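Local structure of D-xylonate dehydratase (Caulobacter crescentus, 5OYN) at residues N288-I293 with F399-M404; K415-Q420 with S489-G494; I432-S437 with H441-D446. The protein catalyses the dehydration of D-xylonate, and with similar efficiency of D-gluconate, using a [2Fe-2S] cluster and magnesium. One frame throughout, in Å; residues are numbered along the deposited sequence.

Contact 1 of 3, residues N288-I293 with F399-M404; sequences NAQPHI and FDFAIM
Gln290, on helix 289-299, meets two side chains of strand 401-404: Phe401 through its amide and Ile403 through its CB. The amide arrives at the edge of the phenyl ring, where OE1 of Gln290 lies near the ring plane, 3.6 Å from CE2 of Phe401. The two flat groups are turned 72° apart, so they do not stack. Closer to the helix backbone, CB of Gln290 rests 3.7 Å from CD1 of Ile403, and the bend in the glutamine chain beyond it (chi2 -87°) sets the amide beside the ring. The strand, which the contact joins to a helix of the N-terminal family region, is the middle one of a three-stranded antiparallel sheet in the C-terminal region, and Phe401 shares with Asp400 a classic beta bulge facing Ser511. Beyond the two segments, ND2 of Asn509 is hydrogen-bonded to OE1 of Gln290 and the carbonyl of Leu576 to NE2, which together fix the rotation of the buried amide. A leucine in place of Gln290 would probably leave Asn509 and the Leu576 carbonyl without their mates. Farther round the helix, His292 is hydrogen-bonded to the carboxylated lysine at position 139, part of the magnesium site.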
ATOM      1  N   ASN A 288      17.644 -25.145  18.250  1.00 61.22           N
ATOM      2  CA  ASN A 288      18.299 -24.005  17.634  1.00 54.57           C
ATOM      3  C   ASN A 288      18.319 -22.810  18.568  1.00 54.33           C
ATOM      4  O   ASN A 288      19.120 -21.891  18.358  1.00 55.66           O
ATOM      5  CB  ASN A 288      17.620 -23.668  16.315  1.00 53.27           C
ATOM      6  CG  ASN A 288      17.837 -24.734  15.280  1.00 58.48           C
ATOM      7  OD1 ASN A 288      18.869 -25.397  15.277  1.00 62.31           O
ATOM      8  ND2 ASN A 288      16.872 -24.915  14.398  1.00 64.22           N
ATOM      9  N   ALA A 289      17.475 -22.813  19.607  1.00 51.54           N
ATOM     10  CA  ALA A 289      17.521 -21.735  20.586  1.00 49.37           C
ATOM     11  C   ALA A 289      18.894 -21.639  21.234  1.00 53.71           C
ATOM     12  O   ALA A 289      19.333 -20.535  21.589  1.00 53.47           O
ATOM     13  CB  ALA A 289      16.437 -21.925  21.647  1.00 45.58           C
ATOM     14  N   GLN A 290      19.611 -22.782  21.362  1.00 49.87           N
ATOM     15  CA  GLN A 290      20.865 -22.778  22.108  1.00 52.30           C
ATOM     16  C   GLN A 290      21.930 -21.937  21.414  1.00 52.53           C
ATOM     17  O   GLN A 290      22.421 -20.973  22.024  1.00 55.41           O
ATOM     18  CB  GLN A 290      21.330 -24.211  22.380  1.00 58.22           C
ATOM     19  CG  GLN A 290      22.724 -24.303  22.986  1.00 57.06           C
ATOM     20  CD  GLN A 290      23.834 -24.339  21.953  1.00 53.17           C
ATOM     21  OE1 GLN A 290      23.876 -25.224  21.104  1.00 54.81           O
ATOM     22  NE2 GLN A 290      24.745 -23.377  22.024  1.00 50.82           N
ATOM     23  N   PRO A 291      22.324 -22.220  20.162  1.00 48.20           N
ATOM     24  CA  PRO A 291      23.277 -21.305  19.511  1.00 48.14           C
ATOM     25  C   PRO A 291      22.812 -19.864  19.540  1.00 57.84           C
ATOM     26  O   PRO A 291      23.642 -18.965  19.706  1.00 61.54           O
ATOM     27  CB  PRO A 291      23.371 -21.842  18.078  1.00 43.71           C
ATOM     28  CG  PRO A 291      22.947 -23.235  18.163  1.00 49.26           C
ATOM     29  CD  PRO A 291      21.929 -23.318  19.262  1.00 48.73           C
ATOM     30  N   HIS A 292      21.500 -19.616  19.438  1.00 55.99           N
ATOM     31  CA  HIS A 292      21.005 -18.243  19.362  1.00 55.52           C
ATOM     32  C   HIS A 292      21.043 -17.551  20.707  1.00 54.27           C
ATOM     33  O   HIS A 292      21.372 -16.363  20.780  1.00 57.22           O
ATOM     34  CB  HIS A 292      19.574 -18.204  18.825  1.00 56.31           C
ATOM     35  CG  HIS A 292      19.455 -18.651  17.410  1.00 53.76           C
ATOM     36  ND1 HIS A 292      20.357 -18.275  16.437  1.00 53.41           N
ATOM     37  CD2 HIS A 292      18.546 -19.445  16.798  1.00 56.47           C
ATOM     38  CE1 HIS A 292      20.007 -18.819  15.285  1.00 59.57           C
ATOM     39  NE2 HIS A 292      18.912 -19.536  15.477  1.00 60.43           N
ATOM     40  N   ILE A 293      20.666 -18.248  21.777  1.00 53.98           N
ATOM     41  CA  ILE A 293      20.700 -17.596  23.081  1.00 56.88           C
ATOM     42  C   ILE A 293      22.136 -17.266  23.472  1.00 57.86           C
ATOM     43  O   ILE A 293      22.407 -16.202  24.041  1.00 59.63           O
ATOM     44  CB  ILE A 293      19.992 -18.457  24.138  1.00 52.94           C
ATOM     45  CG1 ILE A 293      18.480 -18.415  23.896  1.00 49.27           C
ATOM     46  CG2 ILE A 293      20.309 -17.947  25.522  1.00 54.94           C
ATOM     47  CD1 ILE A 293      17.680 -19.299  24.812  1.00 45.15           C
ATOM     48  N   PHE A 399      33.041 -35.034  20.874  1.00 66.89           N
ATOM     49  CA  PHE A 399      32.774 -33.604  20.883  1.00 62.58           C
ATOM     50  C   PHE A 399      32.794 -33.156  22.333  1.00 67.61           C
ATOM     51  O   PHE A 399      32.419 -33.918  23.234  1.00 66.05           O
ATOM     52  CB  PHE A 399      31.416 -33.266  20.249  1.00 62.55           C
ATOM     53  CG  PHE A 399      30.309 -34.191  20.677  1.00 51.50           C
ATOM     54  CD1 PHE A 399      29.675 -34.018  21.903  1.00 50.08           C
ATOM     55  CD2 PHE A 399      29.914 -35.241  19.856  1.00 47.95           C
ATOM     56  CE1 PHE A 399      28.675 -34.881  22.314  1.00 48.81           C
ATOM     57  CE2 PHE A 399      28.911 -36.107  20.258  1.00 51.53           C
ATOM     58  CZ  PHE A 399      28.286 -35.924  21.492  1.00 47.64           C
ATOM     59  N   ASP A 400      33.229 -31.918  22.550  1.00 67.48           N
ATOM     60  CA  ASP A 400      33.245 -31.382  23.903  1.00 68.35           C
ATOM     61  C   ASP A 400      31.875 -30.901  24.354  1.00 70.55           C
ATOM     62  O   ASP A 400      31.634 -30.812  25.563  1.00 73.73           O
ATOM     63  CB  ASP A 400      34.264 -30.245  24.004  1.00 72.22           C
ATOM     64  CG  ASP A 400      35.656 -30.659  23.530  1.00 78.30           C
ATOM     65  OD1 ASP A 400      36.022 -31.864  23.675  1.00 76.34           O
ATOM     66  OD2 ASP A 400      36.374 -29.770  23.011  1.00 73.57           O
ATOM     67  N   PHE A 401      30.975 -30.606  23.416  1.00 69.49           N
ATOM     68  CA  PHE A 401      29.643 -30.114  23.738  1.00 66.40           C
ATOM     69  C   PHE A 401      28.676 -30.547  22.646  1.00 67.67           C
ATOM     70  O   PHE A 401      29.021 -30.547  21.460  1.00 68.87           O
ATOM     71  CB  PHE A 401      29.634 -28.583  23.889  1.00 65.35           C
ATOM     72  CG  PHE A 401      28.257 -27.986  24.038  1.00 66.92           C
ATOM     73  CD1 PHE A 401      27.732 -27.737  25.297  1.00 63.51           C
ATOM     74  CD2 PHE A 401      27.497 -27.648  22.918  1.00 72.47           C
ATOM     75  CE1 PHE A 401      26.471 -27.189  25.452  1.00 64.99           C
ATOM     76  CE2 PHE A 401      26.224 -27.098  23.060  1.00 68.58           C
ATOM     77  CZ  PHE A 401      25.710 -26.868  24.334  1.00 69.40           C
ATOM     78  N   ALA A 402      27.473 -30.923  23.064  1.00 64.00           N
ATOM     79  CA  ALA A 402      26.336 -31.167  22.188  1.00 59.03           C
ATOM     80  C   ALA A 402      25.119 -31.209  23.089  1.00 62.98           C
ATOM     81  O   ALA A 402      25.254 -31.308  24.307  1.00 61.64           O
ATOM     82  CB  ALA A 402      26.466 -32.462  21.386  1.00 53.09           C
ATOM     83  N   ILE A 403      23.930 -31.102  22.492  1.00 67.34           N
ATOM     84  CA  ILE A 403      22.692 -31.163  23.257  1.00 60.04           C
ATOM     85  C   ILE A 403      21.755 -32.167  22.608  1.00 59.40           C
ATOM     86  O   ILE A 403      21.809 -32.407  21.395  1.00 58.55           O
ATOM     87  CB  ILE A 403      22.010 -29.786  23.380  1.00 59.84           C
ATOM     88  CG1 ILE A 403      21.812 -29.160  22.004  1.00 60.38           C
ATOM     89  CG2 ILE A 403      22.816 -28.868  24.279  1.00 55.79           C
ATOM     90  CD1 ILE A 403      20.957 -27.922  22.051  1.00 60.41           C
ATOM     91  N   MET A 404      20.895 -32.761  23.432  1.00 54.02           N
ATOM     92  CA  MET A 404      19.928 -33.751  22.987  1.00 56.79           C
ATOM     93  C   MET A 404      18.524 -33.235  23.258  1.00 61.25           C
ATOM     94  O   MET A 404      18.272 -32.632  24.305  1.00 61.10           O
ATOM     95  CB  MET A 404      20.143 -35.083  23.693  1.00 59.54           C
ATOM     96  CG  MET A 404      19.542 -36.288  22.984  1.00 60.65           C
ATOM     97  SD  MET A 404      19.138 -37.575  24.175  1.00 65.41           S
ATOM     98  CE  MET A 404      18.311 -38.795  23.163  1.00 61.07           C
TER

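Contact 2 of 3, residues K415-Q420 with S489-G494; sequences KRYLSQ and SLPTLG
Tyr417, in the last turn of helix 411-417, carries this contact by laying its ring against Pro491 and its hydroxyl end against Leu490. At the root of the side chain, beyond CB, CG stands anti to the carbonyl carbon and beside the backbone N (chi1 -51°), which turns the ring toward Pro491. Midway along, CD of Pro491 lies over one face of the ring, about equally far from CE1 (3.8 Å) and CE2 (3.7 Å) of Tyr417. Over the same face sits CG of Pro491, 4.1 Å above the plane and displaced toward the rim. The opposite face is taken by the tyrosine's own neighbour in the helix, with CG of Arg416 over the ring centre, so that the aromatic plate lies between a pyrrolidine and an aliphatic chain. Farther out, CZ of Tyr417 comes to 3.4 Å from CD of Pro491. At the tip, OH of Tyr417 touches CD2 of Leu490 at 3.3 Å, while the carbonyl of Ser489 lies at the ring edge, near its plane. The hydroxyl finds its polar partner outside the two segments, in a hydrogen bond to the carbonyl of Glu453, just ahead of strand 455-460. Phe413 and Phe427 also meet the tyrosine ring, both with planes inclined at about 50°, and extend the apolar cluster. Strand 492-494 pairs in parallel with 455-460 and is also bonded through its backbone to Ile507. The C-terminal turn of helix 411-417 covers the loop entering this strand of the mixed sheet, in the C-terminal family region and away from the cluster and magnesium sites.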
ATOM      1  N   LYS A 415      11.436 -47.263  25.503  1.00 75.76           N
ATOM      2  CA  LYS A 415      11.439 -48.705  25.749  1.00 75.19           C
ATOM      3  C   LYS A 415      12.575 -49.418  25.025  1.00 73.12           C
ATOM      4  O   LYS A 415      13.122 -50.390  25.546  1.00 80.05           O
ATOM      5  CB  LYS A 415      10.103 -49.317  25.323  1.00 75.97           C
ATOM      6  CG  LYS A 415       9.043 -49.318  26.415  1.00 82.74           C
ATOM      7  CD  LYS A 415       7.718 -49.878  25.907  1.00 89.38           C
ATOM      8  CE  LYS A 415       6.544 -48.999  26.339  1.00 95.36           C
ATOM      9  NZ  LYS A 415       5.441 -48.978  25.323  1.00 97.49           N
ATOM     10  N   ARG A 416      12.949 -48.956  23.837  1.00 73.68           N
ATOM     11  CA  ARG A 416      13.924 -49.692  23.043  1.00 75.93           C
ATOM     12  C   ARG A 416      15.354 -49.492  23.542  1.00 77.68           C
ATOM     13  O   ARG A 416      16.137 -50.449  23.574  1.00 80.15           O
ATOM     14  CB  ARG A 416      13.814 -49.290  21.568  1.00 78.11           C
ATOM     15  CG  ARG A 416      14.635 -50.171  20.630  1.00 79.11           C
ATOM     16  CD  ARG A 416      14.546 -49.736  19.174  1.00 84.37           C
ATOM     17  NE  ARG A 416      13.194 -49.354  18.783  1.00 94.09           N
ATOM     18  CZ  ARG A 416      12.256 -50.224  18.421  1.00 97.55           C
ATOM     19  NH1 ARG A 416      12.535 -51.527  18.402  1.00 93.91           N
ATOM     20  NH2 ARG A 416      11.044 -49.794  18.079  1.00 91.64           N
ATOM     21  N   TYR A 417      15.721 -48.273  23.929  1.00 77.53           N
ATOM     22  CA  TYR A 417      17.119 -47.981  24.233  1.00 74.91           C
ATOM     23  C   TYR A 417      17.374 -47.593  25.678  1.00 75.57           C
ATOM     24  O   TYR A 417      18.363 -48.044  26.265  1.00 78.72           O
ATOM     25  CB  TYR A 417      17.642 -46.860  23.326  1.00 70.16           C
ATOM     26  CG  TYR A 417      17.396 -47.089  21.855  1.00 75.65           C
ATOM     27  CD1 TYR A 417      18.251 -47.890  21.101  1.00 72.71           C
ATOM     28  CD2 TYR A 417      16.310 -46.493  21.214  1.00 76.50           C
ATOM     29  CE1 TYR A 417      18.025 -48.096  19.747  1.00 75.01           C
ATOM     30  CE2 TYR A 417      16.078 -46.689  19.863  1.00 72.19           C
ATOM     31  CZ  TYR A 417      16.935 -47.488  19.135  1.00 75.40           C
ATOM     32  OH  TYR A 417      16.693 -47.682  17.798  1.00 71.23           O
ATOM     33  N   LEU A 418      16.531 -46.755  26.269  1.00 75.72           N
ATOM     34  CA  LEU A 418      16.796 -46.238  27.601  1.00 76.11           C
ATOM     35  C   LEU A 418      16.147 -47.068  28.698  1.00 75.45           C
ATOM     36  O   LEU A 418      15.990 -46.571  29.820  1.00 72.04           O
ATOM     37  CB  LEU A 418      16.328 -44.787  27.705  1.00 72.71           C
ATOM     38  CG  LEU A 418      16.413 -43.942  26.437  1.00 72.78           C
ATOM     39  CD1 LEU A 418      15.795 -42.574  26.684  1.00 68.78           C
ATOM     40  CD2 LEU A 418      17.851 -43.807  25.938  1.00 68.67           C
ATOM     41  N   SER A 419      15.773 -48.320  28.412  1.00 72.17           N
ATOM     42  CA  SER A 419      14.960 -49.083  29.355  1.00 84.31           C
ATOM     43  C   SER A 419      15.564 -50.437  29.753  1.00 83.22           C
ATOM     44  O   SER A 419      14.829 -51.312  30.230  1.00 70.54           O
ATOM     45  CB  SER A 419      13.554 -49.277  28.779  1.00 75.88           C
ATOM     46  OG  SER A 419      12.696 -48.224  29.177  1.00 78.66           O
ATOM     47  N   GLN A 420      16.884 -50.635  29.599  1.00 83.49           N
ATOM     48  CA  GLN A 420      17.187 -52.031  29.926  1.00 93.89           C
ATOM     49  C   GLN A 420      17.448 -52.192  31.429  1.00 94.05           C
ATOM     50  O   GLN A 420      18.013 -51.294  32.061  1.00 89.08           O
ATOM     51  CB  GLN A 420      18.384 -52.538  29.119  1.00 91.73           C
ATOM     52  CG  GLN A 420      19.736 -52.386  29.793  1.00 96.88           C
ATOM     53  CD  GLN A 420      20.878 -52.878  28.924  1.00100.38           C
ATOM     54  OE1 GLN A 420      22.038 -52.496  29.120  1.00100.27           O
ATOM     55  NE2 GLN A 420      20.556 -53.731  27.954  1.00 97.11           N
ATOM     56  N   SER A 489      12.027 -44.451  14.628  1.00 71.12           N
ATOM     57  CA  SER A 489      13.217 -43.632  14.783  1.00 71.18           C
ATOM     58  C   SER A 489      14.361 -44.477  15.327  1.00 73.90           C
ATOM     59  O   SER A 489      14.145 -45.388  16.133  1.00 72.76           O
ATOM     60  CB  SER A 489      12.953 -42.442  15.709  1.00 66.25           C
ATOM     61  OG  SER A 489      12.231 -42.842  16.859  1.00 75.11           O
ATOM     62  N   LEU A 490      15.567 -44.180  14.857  1.00 64.39           N
ATOM     63  CA  LEU A 490      16.799 -44.632  15.465  1.00 69.22           C
ATOM     64  C   LEU A 490      17.529 -43.452  16.082  1.00 68.43           C
ATOM     65  O   LEU A 490      17.232 -42.294  15.767  1.00 65.93           O
ATOM     66  CB  LEU A 490      17.705 -45.338  14.446  1.00 68.91           C
ATOM     67  CG  LEU A 490      17.025 -46.474  13.681  1.00 73.15           C
ATOM     68  CD1 LEU A 490      17.785 -46.775  12.398  1.00 67.11           C
ATOM     69  CD2 LEU A 490      16.839 -47.734  14.550  1.00 69.02           C
ATOM     70  N   PRO A 491      18.454 -43.702  17.009  1.00 68.18           N
ATOM     71  CA  PRO A 491      19.212 -42.596  17.594  1.00 63.98           C
ATOM     72  C   PRO A 491      19.998 -41.859  16.523  1.00 65.06           C
ATOM     73  O   PRO A 491      20.401 -42.431  15.506  1.00 63.65           O
ATOM     74  CB  PRO A 491      20.132 -43.281  18.613  1.00 68.22           C
ATOM     75  CG  PRO A 491      19.974 -44.746  18.390  1.00 74.05           C
ATOM     76  CD  PRO A 491      18.643 -44.949  17.765  1.00 70.28           C
ATOM     77  N   THR A 492      20.184 -40.563  16.751  1.00 64.27           N
ATOM     78  CA  THR A 492      20.712 -39.669  15.734  1.00 63.74           C
ATOM     79  C   THR A 492      21.728 -38.751  16.382  1.00 63.96           C
ATOM     80  O   THR A 492      21.570 -38.351  17.542  1.00 67.37           O
ATOM     81  CB  THR A 492      19.597 -38.842  15.062  1.00 66.68           C
ATOM     82  OG1 THR A 492      18.602 -38.483  16.034  1.00 69.20           O
ATOM     83  CG2 THR A 492      18.934 -39.632  13.936  1.00 64.61           C
ATOM     84  N   LEU A 493      22.785 -38.439  15.631  1.00 58.40           N
ATOM     85  CA  LEU A 493      23.844 -37.582  16.137  1.00 58.54           C
ATOM     86  C   LEU A 493      24.570 -36.950  14.959  1.00 58.88           C
ATOM     87  O   LEU A 493      24.758 -37.600  13.927  1.00 59.14           O
ATOM     88  CB  LEU A 493      24.817 -38.382  17.013  1.00 63.74           C
ATOM     89  CG  LEU A 493      26.155 -37.727  17.356  1.00 60.44           C
ATOM     90  CD1 LEU A 493      26.490 -38.044  18.781  1.00 68.37           C
ATOM     91  CD2 LEU A 493      27.253 -38.240  16.440  1.00 62.13           C
ATOM     92  N   GLY A 494      24.972 -35.690  15.117  1.00 58.16           N
ATOM     93  CA  GLY A 494      25.711 -35.008  14.066  1.00 59.89           C
ATOM     94  C   GLY A 494      26.230 -33.668  14.542  1.00 61.25           C
ATOM     95  O   GLY A 494      25.853 -33.176  15.611  1.00 59.71           O
TER

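Contact 3 of 3, residues I432-S437 with H441-D446; sequences IVFDGS and HKRIND
Ser437 and His441 are joined by an i to i+4 helical bond, His441 N to Ser437 O at 3.1 Å, while strand and helix approach most closely where the CA atoms of Phe434 and Arg443 lie 8.4 Å apart. Gly436 lies at the junction of strand and helix, with phi 96°, where a side chain would collide with the preceding carbonyl. The guanidinium of Arg443, swung round by a bend at chi3 (37°), presents one face to Phe434, whose CD1 is 4.0 Å from NH1 of Arg443; ring and guanidinium planes are 50° apart. At the far end of the phenyl ring, CZ of Phe434 meets CD1 of Ile444 at 3.9 Å, the two side chains crossing nearly at right angles. The imidazole of His441 lies beside Ser437 and meets His29 of a second subunit edge-to-face. These pieces close the first half of a beta-alpha-beta unit, strand 426-435 into helix 436-443. NH1 of Arg443 also makes a weak bond to Val433 O, but its stronger partner is the carboxylate of Asp439, which takes the backbone N-H of Asp435 as well. Asp439, one turn earlier in the helix, probably offsets the arginine charge, and the arginine and the Asp435 N-H would probably stabilise its charged form.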
ATOM      1  N   ILE A 432      26.530 -45.519  12.000  1.00 77.07           N
ATOM      2  CA  ILE A 432      26.403 -45.470  10.542  1.00 74.22           C
ATOM      3  C   ILE A 432      26.671 -44.023  10.148  1.00 72.70           C
ATOM      4  O   ILE A 432      25.807 -43.155  10.332  1.00 74.34           O
ATOM      5  CB  ILE A 432      25.026 -45.929  10.057  1.00 71.38           C
ATOM      6  CG1 ILE A 432      24.579 -47.179  10.827  1.00 76.45           C
ATOM      7  CG2 ILE A 432      25.044 -46.152   8.549  1.00 68.28           C
ATOM      8  CD1 ILE A 432      25.223 -48.468  10.351  1.00 75.25           C
ATOM      9  N   VAL A 433      27.862 -43.756   9.613  1.00 70.19           N
ATOM     10  CA  VAL A 433      28.355 -42.396   9.407  1.00 71.25           C
ATOM     11  C   VAL A 433      28.112 -41.962   7.968  1.00 73.99           C
ATOM     12  O   VAL A 433      28.338 -42.731   7.022  1.00 75.24           O
ATOM     13  CB  VAL A 433      29.847 -42.300   9.766  1.00 72.73           C
ATOM     14  CG1 VAL A 433      30.363 -40.870   9.588  1.00 72.73           C
ATOM     15  CG2 VAL A 433      30.057 -42.778  11.184  1.00 72.02           C
ATOM     16  N   PHE A 434      27.659 -40.717   7.803  1.00 74.47           N
ATOM     17  CA  PHE A 434      27.416 -40.123   6.497  1.00 70.05           C
ATOM     18  C   PHE A 434      28.116 -38.780   6.413  1.00 71.62           C
ATOM     19  O   PHE A 434      28.168 -38.032   7.396  1.00 74.66           O
ATOM     20  CB  PHE A 434      25.936 -39.936   6.240  1.00 63.85           C
ATOM     21  CG  PHE A 434      25.147 -41.188   6.366  1.00 63.45           C
ATOM     22  CD1 PHE A 434      25.136 -42.120   5.336  1.00 68.28           C
ATOM     23  CD2 PHE A 434      24.407 -41.438   7.507  1.00 58.78           C
ATOM     24  CE1 PHE A 434      24.400 -43.293   5.443  1.00 65.82           C
ATOM     25  CE2 PHE A 434      23.666 -42.604   7.620  1.00 64.57           C
ATOM     26  CZ  PHE A 434      23.661 -43.534   6.585  1.00 61.33           C
ATOM     27  N   ASP A 435      28.650 -38.469   5.238  1.00 69.75           N
ATOM     28  CA  ASP A 435      29.378 -37.219   5.050  1.00 75.95           C
ATOM     29  C   ASP A 435      28.467 -36.247   4.307  1.00 79.64           C
ATOM     30  O   ASP A 435      28.537 -36.073   3.088  1.00 83.98           O
ATOM     31  CB  ASP A 435      30.696 -37.465   4.324  1.00 77.43           C
ATOM     32  CG  ASP A 435      31.824 -37.832   5.283  1.00 83.19           C
ATOM     33  OD1 ASP A 435      32.429 -36.907   5.881  1.00 77.10           O
ATOM     34  OD2 ASP A 435      32.086 -39.049   5.449  1.00 84.95           O
ATOM     35  N   GLY A 436      27.592 -35.603   5.074  1.00 76.31           N
ATOM     36  CA  GLY A 436      26.649 -34.645   4.534  1.00 74.49           C
ATOM     37  C   GLY A 436      25.295 -35.266   4.255  1.00 78.79           C
ATOM     38  O   GLY A 436      25.062 -36.467   4.428  1.00 75.33           O
ATOM     39  N   SER A 437      24.381 -34.398   3.810  1.00 85.93           N
ATOM     40  CA  SER A 437      23.009 -34.822   3.556  1.00 78.60           C
ATOM     41  C   SER A 437      22.926 -35.685   2.306  1.00 77.84           C
ATOM     42  O   SER A 437      22.271 -36.737   2.309  1.00 71.10           O
ATOM     43  CB  SER A 437      22.097 -33.599   3.431  1.00 79.36           C
ATOM     44  OG  SER A 437      20.725 -33.971   3.444  1.00 87.25           O
ATOM     45  N   HIS A 441      21.309 -39.650   1.818  1.00 74.61           N
ATOM     46  CA  HIS A 441      20.205 -40.035   0.940  1.00 76.62           C
ATOM     47  C   HIS A 441      20.622 -41.102  -0.059  1.00 77.15           C
ATOM     48  O   HIS A 441      19.802 -41.943  -0.446  1.00 75.58           O
ATOM     49  CB  HIS A 441      19.643 -38.805   0.209  1.00 74.31           C
ATOM     50  CG  HIS A 441      18.744 -37.972   1.069  1.00 74.84           C
ATOM     51  ND1 HIS A 441      17.524 -38.428   1.525  1.00 73.42           N
ATOM     52  CD2 HIS A 441      18.913 -36.741   1.610  1.00 74.78           C
ATOM     53  CE1 HIS A 441      16.967 -37.500   2.284  1.00 73.23           C
ATOM     54  NE2 HIS A 441      17.789 -36.467   2.354  1.00 76.40           N
ATOM     55  N   LYS A 442      21.891 -41.112  -0.456  1.00 77.77           N
ATOM     56  CA  LYS A 442      22.306 -42.054  -1.480  1.00 78.92           C
ATOM     57  C   LYS A 442      22.568 -43.451  -0.927  1.00 81.62           C
ATOM     58  O   LYS A 442      22.342 -44.436  -1.641  1.00 82.25           O
ATOM     59  CB  LYS A 442      23.521 -41.497  -2.211  1.00 72.96           C
ATOM     60  CG  LYS A 442      23.175 -40.357  -3.212  1.00 92.90           C
ATOM     61  CD  LYS A 442      21.990 -40.707  -4.173  1.00 98.32           C
ATOM     62  CE  LYS A 442      20.575 -40.241  -3.730  1.00 87.66           C
ATOM     63  NZ  LYS A 442      19.512 -40.914  -4.547  1.00 82.98           N
ATOM     64  N   ARG A 443      22.988 -43.573   0.337  1.00 80.51           N
ATOM     65  CA  ARG A 443      23.389 -44.867   0.881  1.00 78.71           C
ATOM     66  C   ARG A 443      22.468 -45.421   1.968  1.00 77.20           C
ATOM     67  O   ARG A 443      22.636 -46.582   2.351  1.00 81.01           O
ATOM     68  CB  ARG A 443      24.825 -44.787   1.436  1.00 74.95           C
ATOM     69  CG  ARG A 443      25.898 -44.318   0.434  1.00 71.73           C
ATOM     70  CD  ARG A 443      27.190 -43.920   1.150  1.00 67.66           C
ATOM     71  NE  ARG A 443      27.449 -44.810   2.287  1.00 86.45           N
ATOM     72  CZ  ARG A 443      28.069 -44.466   3.419  1.00 82.85           C
ATOM     73  NH1 ARG A 443      28.520 -43.229   3.600  1.00 76.43           N
ATOM     74  NH2 ARG A 443      28.236 -45.374   4.376  1.00 81.58           N
ATOM     75  N   ILE A 444      21.495 -44.649   2.467  1.00 76.63           N
ATOM     76  CA  ILE A 444      20.762 -45.071   3.668  1.00 77.67           C
ATOM     77  C   ILE A 444      19.994 -46.370   3.435  1.00 79.67           C
ATOM     78  O   ILE A 444      19.818 -47.171   4.361  1.00 80.96           O
ATOM     79  CB  ILE A 444      19.816 -43.955   4.157  1.00 74.23           C
ATOM     80  CG1 ILE A 444      19.024 -44.432   5.371  1.00 66.78           C
ATOM     81  CG2 ILE A 444      18.866 -43.527   3.056  1.00 72.07           C
ATOM     82  CD1 ILE A 444      19.853 -44.495   6.595  1.00 66.41           C
ATOM     83  N   ASN A 445      19.526 -46.604   2.213  1.00 80.71           N
ATOM     84  CA  ASN A 445      18.794 -47.820   1.892  1.00 83.11           C
ATOM     85  C   ASN A 445      19.674 -48.880   1.238  1.00 85.41           C
ATOM     86  O   ASN A 445      19.156 -49.889   0.743  1.00 83.13           O
ATOM     87  CB  ASN A 445      17.601 -47.484   1.001  1.00 77.45           C
ATOM     88  CG  ASN A 445      16.406 -47.022   1.802  1.00 82.94           C
ATOM     89  OD1 ASN A 445      16.030 -47.653   2.799  1.00 84.84           O
ATOM     90  ND2 ASN A 445      15.812 -45.907   1.391  1.00 79.52           N
ATOM     91  N   ASP A 446      20.982 -48.668   1.230  1.00 80.64           N
ATOM     92  CA  ASP A 446      21.950 -49.626   0.729  1.00 85.58           C
ATOM     93  C   ASP A 446      22.050 -50.792   1.704  1.00 91.01           C
ATOM     94  O   ASP A 446      22.638 -50.629   2.784  1.00 90.62           O
ATOM     95  CB  ASP A 446      23.306 -48.938   0.555  1.00 86.91           C
ATOM     96  CG  ASP A 446      24.417 -49.896   0.180  1.00 89.13           C
ATOM     97  OD1 ASP A 446      24.134 -51.069  -0.144  1.00 90.58           O
ATOM     98  OD2 ASP A 446      25.587 -49.460   0.200  1.00 88.86           O
TER

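Contact 1 is the most central, its centre about 11 Å from that of the chain, against about 26 and 27 Å for contacts 2 and 3, though all three are mostly buried. It spans the two family regions and rests on the antiparallel strands 392-393, 401-404 and 507-511, the last also bonded to strand 492-494; contacts 2 and 3 reach the same mixed sheet, contact 3 nested in the chain loop that contact 2 closes. Packing of Phe399 on Leu493 brings contacts 1 and 2 together. Chemistry follows place: contact 1 sets a buried amide, held by polar partners beyond it, against a ring edge and an isoleucine; contact 2 is an aromatic-proline cluster; contact 3 has a charged guanidinium and a subunit interface.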